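Local structure of GAF domain/HD domain protein (Geobacter sulfurreducens, 3EEA) at residues A[78-90]-A[107-120]. The protein is of unknown function but, by family, possibly has phosphatase activity, this chain being its GAF domain, probably a sensory or regulatory module. Residues are numbered along the deposited sequence; the frame is centred on the assembly and turned at random.
Sequences MLRKRQHLMLTDP and LCVLAVPMVVRTQV
L85 and A111 form a hydrogen-bonded antiparallel pair, A111 N reaching L85 O at 2.8 Å and L85 N returning to A111 O in its carbonyl plane; L87 and V109 repeat the exchange. Between them, M86 and L110 make the non-hydrogen-bonded pair. On their face M86 SD lies 3.8 Å from C108 SG on the facing strand, while L110 CD1 meets the H84 ring obliquely at CD2. Ahead of strand 85-87, where the chain arrives from helix 73-81, P113 packs against the backbone of Q83 and H84, its CD 3.6 Å from H84 N. M78 runs counter to the proline side chain, CG 3.9 Å from P113 CD; swinging CG away from its own amide nitrogen (chi1 -172°) also brings M78 SD near A111 CB. At the far end R82, just past the helix in positive phi, grips T118 O side-on with NE (2.7 Å, 155° at the hydrogen) and NH2 (3.0 Å). NH1 makes a longer bond back to R80 O, which lies in the guanidinium plane and probably helps to hold the group's rotation. V120 CG2 touches R82 CG at 3.6 Å, and L79 CD1 packs on V120 CB. Outward, strand 119-129 pairs with the other edge of 107-116, and R130 NE hydrogen-bonds T88 O. L107 helps line a pocket holding a polyether, probably from the crystallisation liquor. Short strand 85-87 thus closes one border of the five-stranded antiparallel 2-1-5-4-3 sheet of the GAF fold.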
ATOM      1  N   MET A  78       8.488   8.756 -20.952  1.00 21.45           N
ATOM      2  CA  MET A  78       8.280   7.969 -19.707  1.00 21.09           C
ATOM      3  C   MET A  78       8.917   6.581 -19.874  1.00 21.53           C
ATOM      4  O   MET A  78       9.621   6.082 -18.986  1.00 20.07           O
ATOM      5  CB  MET A  78       6.762   7.806 -19.428  1.00 21.16           C
ATOM      6  CG  MET A  78       6.397   7.183 -18.072  1.00 22.58           C
ATOM      7  SD  MET A  78       4.672   6.523 -17.974  1.00 17.77           S
ATOM      8  CE  MET A  78       4.824   5.076 -19.059  1.00 22.48           C
ATOM      9  N   LEU A  79       8.599   5.916 -20.981  1.00 22.52           N
ATOM     10  CA  LEU A  79       9.091   4.581 -21.264  1.00 23.87           C
ATOM     11  C   LEU A  79      10.629   4.475 -21.387  1.00 25.70           C
ATOM     12  O   LEU A  79      11.254   3.571 -20.776  1.00 27.47           O
ATOM     13  CB  LEU A  79       8.438   4.068 -22.529  1.00 25.35           C
ATOM     14  CG  LEU A  79       8.737   2.659 -23.005  1.00 25.65           C
ATOM     15  CD1 LEU A  79       8.045   1.695 -22.029  1.00 25.98           C
ATOM     16  CD2 LEU A  79       8.227   2.408 -24.486  1.00 27.23           C
ATOM     17  N   ARG A  80      11.231   5.399 -22.144  1.00 24.59           N
ATOM     18  CA  ARG A  80      12.667   5.400 -22.369  1.00 24.92           C
ATOM     19  C   ARG A  80      13.449   5.643 -21.065  1.00 24.41           C
ATOM     20  O   ARG A  80      14.457   4.967 -20.794  1.00 24.27           O
ATOM     21  CB  ARG A  80      13.046   6.491 -23.377  1.00 25.09           C
ATOM     22  CG  ARG A  80      12.673   6.213 -24.788  1.00 26.74           C
ATOM     23  CD  ARG A  80      13.769   5.443 -25.456  1.00 28.58           C
ATOM     24  NE  ARG A  80      13.518   5.193 -26.866  1.00 30.35           N
ATOM     25  CZ  ARG A  80      12.966   4.107 -27.379  1.00 31.92           C
ATOM     26  NH1 ARG A  80      12.506   3.133 -26.601  1.00 36.58           N
ATOM     27  NH2 ARG A  80      12.839   4.016 -28.700  1.00 33.62           N
ATOM     28  N   LYS A  81      12.973   6.589 -20.261  1.00 23.97           N
ATOM     29  CA  LYS A  81      13.657   6.976 -19.030  1.00 24.37           C
ATOM     30  C   LYS A  81      13.238   6.103 -17.861  1.00 24.17           C
ATOM     31  O   LYS A  81      13.896   6.109 -16.841  1.00 24.77           O
ATOM     32  CB  LYS A  81      13.314   8.417 -18.644  1.00 25.71           C
ATOM     33  CG  LYS A  81      13.869   9.486 -19.544  1.00 30.82           C
ATOM     34  CD  LYS A  81      13.076  10.805 -19.328  1.00 34.60           C
ATOM     35  CE  LYS A  81      13.719  12.032 -20.014  1.00 38.33           C
ATOM     36  NZ  LYS A  81      14.182  11.750 -21.391  1.00 41.74           N
ATOM     37  N   ARG A  82      12.115   5.378 -17.975  1.00 23.16           N
ATOM     38  CA  ARG A  82      11.577   4.591 -16.857  1.00 23.72           C
ATOM     39  C   ARG A  82      11.337   5.482 -15.661  1.00 21.39           C
ATOM     40  O   ARG A  82      11.651   5.058 -14.552  1.00 22.30           O
ATOM     41  CB  ARG A  82      12.565   3.540 -16.327  1.00 24.77           C
ATOM     42  CG  ARG A  82      12.542   2.286 -16.974  1.00 30.64           C
ATOM     43  CD  ARG A  82      13.235   2.384 -18.239  1.00 33.12           C
ATOM     44  NE  ARG A  82      13.769   1.074 -18.533  1.00 40.48           N
ATOM     45  CZ  ARG A  82      14.520   0.803 -19.586  1.00 41.77           C
ATOM     46  NH1 ARG A  82      14.815   1.746 -20.464  1.00 45.16           N
ATOM     47  NH2 ARG A  82      14.973  -0.417 -19.750  1.00 43.08           N
ATOM     48  N   GLN A  83      10.836   6.697 -15.876  1.00 20.27           N
ATOM     49  CA  GLN A  83      10.554   7.604 -14.795  1.00 21.03           C
ATOM     50  C   GLN A  83       9.215   8.309 -14.939  1.00 18.92           C
ATOM     51  O   GLN A  83       8.657   8.382 -16.028  1.00 19.08           O
ATOM     52  CB  GLN A  83      11.640   8.670 -14.687  1.00 23.04           C
ATOM     53  CG  GLN A  83      13.024   8.040 -14.459  1.00 26.54           C
ATOM     54  CD  GLN A  83      14.133   9.039 -14.475  1.00 32.26           C
ATOM     55  OE1 GLN A  83      13.884  10.249 -14.480  1.00 38.32           O
ATOM     56  NE2 GLN A  83      15.375   8.546 -14.454  1.00 31.24           N
ATOM     57  N   HIS A  84       8.706   8.783 -13.810  1.00 18.19           N
ATOM     58  CA  HIS A  84       7.451   9.505 -13.779  1.00 17.22           C
ATOM     59  C   HIS A  84       7.582  10.877 -14.400  1.00 18.72           C
ATOM     60  O   HIS A  84       8.688  11.470 -14.388  1.00 16.17           O
ATOM     61  CB  HIS A  84       6.902   9.635 -12.370  1.00 17.92           C
ATOM     62  CG  HIS A  84       7.515  10.721 -11.536  1.00 18.01           C
ATOM     63  ND1 HIS A  84       8.740  10.597 -10.912  1.00 20.62           N
ATOM     64  CD2 HIS A  84       7.052  11.959 -11.217  1.00 21.37           C
ATOM     65  CE1 HIS A  84       8.988  11.704 -10.226  1.00 21.45           C
ATOM     66  NE2 HIS A  84       7.987  12.545 -10.407  1.00 22.04           N
ATOM     67  N   LEU A  85       6.466  11.368 -14.945  1.00 18.12           N
ATOM     68  CA  LEU A  85       6.403  12.728 -15.513  1.00 20.82           C
ATOM     69  C   LEU A  85       5.082  13.351 -15.068  1.00 20.92           C
ATOM     70  O   LEU A  85       4.114  12.634 -14.870  1.00 20.47           O
ATOM     71  CB  LEU A  85       6.478  12.663 -17.047  1.00 20.41           C
ATOM     72  CG  LEU A  85       7.815  12.138 -17.556  1.00 22.69           C
ATOM     73  CD1 LEU A  85       7.815  11.833 -19.080  1.00 28.80           C
ATOM     74  CD2 LEU A  85       8.959  13.129 -17.161  1.00 26.50           C
ATOM     75  N   MET A  86       5.040  14.670 -14.893  1.00 21.99           N
ATOM     76  CA  MET A  86       3.767  15.364 -14.601  1.00 23.33           C
ATOM     77  C   MET A  86       3.529  16.508 -15.587  1.00 24.76           C
ATOM     78  O   MET A  86       4.433  17.297 -15.824  1.00 26.41           O
ATOM     79  CB  MET A  86       3.775  15.908 -13.172  1.00 23.77           C
ATOM     80  CG  MET A  86       2.455  16.639 -12.733  1.00 25.04           C
ATOM     81  SD  MET A  86       2.427  17.020 -10.961  1.00 24.30           S
ATOM     82  CE  MET A  86       3.652  18.382 -10.899  1.00 26.99           C
ATOM     83  N   LEU A  87       2.328  16.591 -16.149  1.00 24.70           N
ATOM     84  CA  LEU A  87       1.941  17.738 -16.957  1.00 25.85           C
ATOM     85  C   LEU A  87       0.972  18.579 -16.191  1.00 26.64           C
ATOM     86  O   LEU A  87      -0.127  18.106 -15.863  1.00 24.69           O
ATOM     87  CB  LEU A  87       1.258  17.282 -18.225  1.00 26.04           C
ATOM     88  CG  LEU A  87       2.141  16.664 -19.268  1.00 27.84           C
ATOM     89  CD1 LEU A  87       1.283  16.296 -20.451  1.00 26.42           C
ATOM     90  CD2 LEU A  87       3.278  17.646 -19.673  1.00 29.53           C
ATOM     91  N   THR A  88       1.359  19.826 -15.924  1.00 27.81           N
ATOM     92  CA  THR A  88       0.492  20.721 -15.186  1.00 29.67           C
ATOM     93  C   THR A  88      -0.387  21.553 -16.121  1.00 31.47           C
ATOM     94  O   THR A  88      -1.317  22.190 -15.654  1.00 31.95           O
ATOM     95  CB  THR A  88       1.282  21.621 -14.198  1.00 29.88           C
ATOM     96  OG1 THR A  88       2.196  22.434 -14.920  1.00 29.93           O
ATOM     97  CG2 THR A  88       2.052  20.752 -13.174  1.00 29.80           C
ATOM     98  N   ASP A  89      -0.112  21.508 -17.426  1.00 33.07           N
ATOM     99  CA  ASP A  89      -0.897  22.225 -18.429  1.00 34.77           C
ATOM    100  C   ASP A  89      -0.975  21.385 -19.722  1.00 35.33           C
ATOM    101  O   ASP A  89      -0.359  21.713 -20.748  1.00 35.66           O
ATOM    102  CB  ASP A  89      -0.265  23.603 -18.686  1.00 35.28           C
ATOM    103  CG  ASP A  89      -1.196  24.570 -19.426  1.00 37.28           C
ATOM    104  OD1 ASP A  89      -2.383  24.253 -19.693  1.00 39.21           O
ATOM    105  OD2 ASP A  89      -0.722  25.678 -19.755  1.00 42.18           O
ATOM    106  N   PRO A  90      -1.725  20.274 -19.671  1.00 35.56           N
ATOM    107  CA  PRO A  90      -1.765  19.385 -20.826  1.00 35.89           C
ATOM    108  C   PRO A  90      -2.351  20.044 -22.069  1.00 36.95           C
ATOM    109  O   PRO A  90      -1.865  19.794 -23.171  1.00 36.71           O
ATOM    110  CB  PRO A  90      -2.646  18.212 -20.354  1.00 36.06           C
ATOM    111  CG  PRO A  90      -2.678  18.305 -18.876  1.00 34.82           C
ATOM    112  CD  PRO A  90      -2.522  19.758 -18.546  1.00 35.36           C
ATOM    113  N   LEU A 107      -6.926  19.539 -16.629  1.00 24.92           N
ATOM    114  CA  LEU A 107      -6.350  18.589 -15.664  1.00 23.63           C
ATOM    115  C   LEU A 107      -4.838  18.732 -15.456  1.00 23.10           C
ATOM    116  O   LEU A 107      -4.135  19.165 -16.350  1.00 23.68           O
ATOM    117  CB  LEU A 107      -6.706  17.155 -16.111  1.00 22.35           C
ATOM    118  CG  LEU A 107      -8.180  16.761 -16.280  1.00 22.68           C
ATOM    119  CD1 LEU A 107      -8.347  15.357 -16.933  1.00 21.60           C
ATOM    120  CD2 LEU A 107      -8.975  16.756 -14.989  1.00 17.40           C
ATOM    121  N   CYS A 108      -4.377  18.453 -14.233  1.00 21.90           N
ATOM    122  CA  CYS A 108      -2.979  18.225 -13.922  1.00 21.51           C
ATOM    123  C   CYS A 108      -2.841  16.689 -14.022  1.00 20.43           C
ATOM    124  O   CYS A 108      -3.640  15.989 -13.391  1.00 18.87           O
ATOM    125  CB  CYS A 108      -2.694  18.704 -12.490  1.00 21.43           C
ATOM    126  SG  CYS A 108      -1.062  18.171 -11.899  1.00 26.82           S
ATOM    127  N   VAL A 109      -1.878  16.177 -14.799  1.00 19.57           N
ATOM    128  CA  VAL A 109      -1.754  14.698 -15.001  1.00 18.91           C
ATOM    129  C   VAL A 109      -0.384  14.172 -14.613  1.00 18.30           C
ATOM    130  O   VAL A 109       0.651  14.674 -15.053  1.00 18.97           O
ATOM    131  CB  VAL A 109      -2.124  14.235 -16.416  1.00 19.16           C
ATOM    132  CG1 VAL A 109      -1.974  12.682 -16.520  1.00 20.27           C
ATOM    133  CG2 VAL A 109      -3.550  14.730 -16.817  1.00 21.38           C
ATOM    134  N   LEU A 110      -0.399  13.205 -13.699  1.00 17.98           N
ATOM    135  CA  LEU A 110       0.785  12.553 -13.267  1.00 16.80           C
ATOM    136  C   LEU A 110       0.839  11.168 -13.929  1.00 16.88           C
ATOM    137  O   LEU A 110      -0.118  10.402 -13.825  1.00 18.43           O
ATOM    138  CB  LEU A 110       0.792  12.432 -11.764  1.00 18.31           C
ATOM    139  CG  LEU A 110       1.898  11.632 -11.133  1.00 18.69           C
ATOM    140  CD1 LEU A 110       3.249  12.358 -11.239  1.00 18.48           C
ATOM    141  CD2 LEU A 110       1.546  11.331  -9.655  1.00 21.67           C
ATOM    142  N   ALA A 111       1.948  10.878 -14.589  1.00 16.00           N
ATOM    143  CA  ALA A 111       2.184   9.596 -15.292  1.00 15.71           C
ATOM    144  C   ALA A 111       3.286   8.822 -14.561  1.00 15.69           C
ATOM    145  O   ALA A 111       4.437   9.263 -14.532  1.00 18.33           O
ATOM    146  CB  ALA A 111       2.611   9.892 -16.716  1.00 16.08           C
ATOM    147  N   VAL A 112       2.941   7.689 -13.972  1.00 14.58           N
ATOM    148  CA  VAL A 112       3.866   6.896 -13.188  1.00 15.81           C
ATOM    149  C   VAL A 112       4.031   5.512 -13.833  1.00 16.61           C
ATOM    150  O   VAL A 112       3.073   4.709 -13.902  1.00 17.58           O
ATOM    151  CB  VAL A 112       3.424   6.742 -11.740  1.00 16.52           C
ATOM    152  CG1 VAL A 112       4.445   5.907 -10.968  1.00 16.49           C
ATOM    153  CG2 VAL A 112       3.251   8.127 -11.082  1.00 18.16           C
ATOM    154  N   PRO A 113       5.259   5.208 -14.292  1.00 17.06           N
ATOM    155  CA  PRO A 113       5.446   3.906 -14.935  1.00 16.96           C
ATOM    156  C   PRO A 113       5.439   2.830 -13.889  1.00 16.38           C
ATOM    157  O   PRO A 113       5.894   3.080 -12.765  1.00 15.99           O
ATOM    158  CB  PRO A 113       6.837   3.980 -15.568  1.00 16.09           C
ATOM    159  CG  PRO A 113       7.532   5.069 -14.894  1.00 19.65           C
ATOM    160  CD  PRO A 113       6.460   6.063 -14.381  1.00 16.92           C
ATOM    161  N   MET A 114       4.892   1.669 -14.239  1.00 16.58           N
ATOM    162  CA  MET A 114       5.005   0.456 -13.380  1.00 17.01           C
ATOM    163  C   MET A 114       6.323  -0.206 -13.777  1.00 17.38           C
ATOM    164  O   MET A 114       6.464  -0.740 -14.877  1.00 17.10           O
ATOM    165  CB  MET A 114       3.816  -0.480 -13.602  1.00 16.65           C
ATOM    166  CG  MET A 114       2.445   0.123 -13.326  1.00 19.04           C
ATOM    167  SD  MET A 114       1.028  -1.039 -13.694  1.00 16.78           S
ATOM    168  CE  MET A 114       1.708  -2.491 -12.965  1.00 23.35           C
ATOM    169  N   VAL A 115       7.315  -0.112 -12.901  1.00 17.28           N
ATOM    170  CA  VAL A 115       8.647  -0.582 -13.189  1.00 18.62           C
ATOM    171  C   VAL A 115       9.021  -1.706 -12.206  1.00 19.90           C
ATOM    172  O   VAL A 115       8.810  -1.603 -10.960  1.00 18.46           O
ATOM    173  CB  VAL A 115       9.654   0.560 -12.993  1.00 19.05           C
ATOM    174  CG1 VAL A 115      11.074   0.065 -13.208  1.00 19.49           C
ATOM    175  CG2 VAL A 115       9.335   1.728 -13.904  1.00 20.25           C
ATOM    176  N   VAL A 116       9.522  -2.778 -12.776  1.00 19.69           N
ATOM    177  CA  VAL A 116      10.058  -3.887 -12.012  1.00 22.55           C
ATOM    178  C   VAL A 116      11.445  -4.132 -12.512  1.00 24.47           C
ATOM    179  O   VAL A 116      11.663  -4.479 -13.711  1.00 24.50           O
ATOM    180  CB  VAL A 116       9.194  -5.146 -12.169  1.00 24.04           C
ATOM    181  CG1 VAL A 116       9.783  -6.349 -11.389  1.00 24.84           C
ATOM    182  CG2 VAL A 116       7.850  -4.826 -11.637  1.00 21.93           C
ATOM    183  N   ARG A 117      12.362  -3.869 -11.580  1.00 25.36           N
ATOM    184  CA  ARG A 117      13.781  -3.836 -11.814  1.00 27.54           C
ATOM    185  C   ARG A 117      13.997  -2.810 -12.907  1.00 26.50           C
ATOM    186  O   ARG A 117      13.683  -1.624 -12.672  1.00 28.40           O
ATOM    187  CB  ARG A 117      14.307  -5.242 -12.088  1.00 28.02           C
ATOM    188  CG  ARG A 117      14.499  -5.934 -10.735  1.00 32.89           C
ATOM    189  CD  ARG A 117      14.542  -7.436 -10.790  1.00 39.18           C
ATOM    190  NE  ARG A 117      14.862  -7.917  -9.442  1.00 45.06           N
ATOM    191  CZ  ARG A 117      14.592  -9.133  -8.972  1.00 49.36           C
ATOM    192  NH1 ARG A 117      13.987 -10.041  -9.735  1.00 51.30           N
ATOM    193  NH2 ARG A 117      14.933  -9.441  -7.725  1.00 49.92           N
ATOM    194  N   THR A 118      14.423  -3.225 -14.090  1.00 24.34           N
ATOM    195  CA  THR A 118      14.726  -2.220 -15.123  1.00 25.34           C
ATOM    196  C   THR A 118      13.639  -2.051 -16.181  1.00 25.33           C
ATOM    197  O   THR A 118      13.814  -1.252 -17.118  1.00 26.24           O
ATOM    198  CB  THR A 118      16.014  -2.623 -15.877  1.00 24.45           C
ATOM    199  OG1 THR A 118      15.753  -3.800 -16.644  1.00 27.75           O
ATOM    200  CG2 THR A 118      17.158  -2.886 -14.894  1.00 25.54           C
ATOM    201  N   GLN A 119      12.573  -2.848 -16.070  1.00 24.36           N
ATOM    202  CA  GLN A 119      11.563  -2.987 -17.100  1.00 25.00           C
ATOM    203  C   GLN A 119      10.233  -2.277 -16.770  1.00 23.61           C
ATOM    204  O   GLN A 119       9.765  -2.352 -15.645  1.00 23.46           O
ATOM    205  CB  GLN A 119      11.287  -4.466 -17.283  1.00 26.27           C
ATOM    206  CG  GLN A 119      12.527  -5.212 -17.806  1.00 31.27           C
ATOM    207  CD  GLN A 119      12.965  -4.668 -19.158  1.00 37.36           C
ATOM    208  OE1 GLN A 119      13.991  -3.966 -19.279  1.00 42.42           O
ATOM    209  NE2 GLN A 119      12.171  -4.961 -20.186  1.00 41.05           N
ATOM    210  N   VAL A 120       9.629  -1.646 -17.786  1.00 20.94           N
ATOM    211  CA  VAL A 120       8.320  -0.974 -17.662  1.00 20.05           C
ATOM    212  C   VAL A 120       7.287  -1.991 -18.089  1.00 19.27           C
ATOM    213  O   VAL A 120       7.359  -2.493 -19.234  1.00 20.79           O
ATOM    214  CB  VAL A 120       8.227   0.302 -18.528  1.00 18.98           C
ATOM    215  CG1 VAL A 120       6.808   0.932 -18.484  1.00 20.51           C
ATOM    216  CG2 VAL A 120       9.257   1.317 -18.131  1.00 20.54           C
TER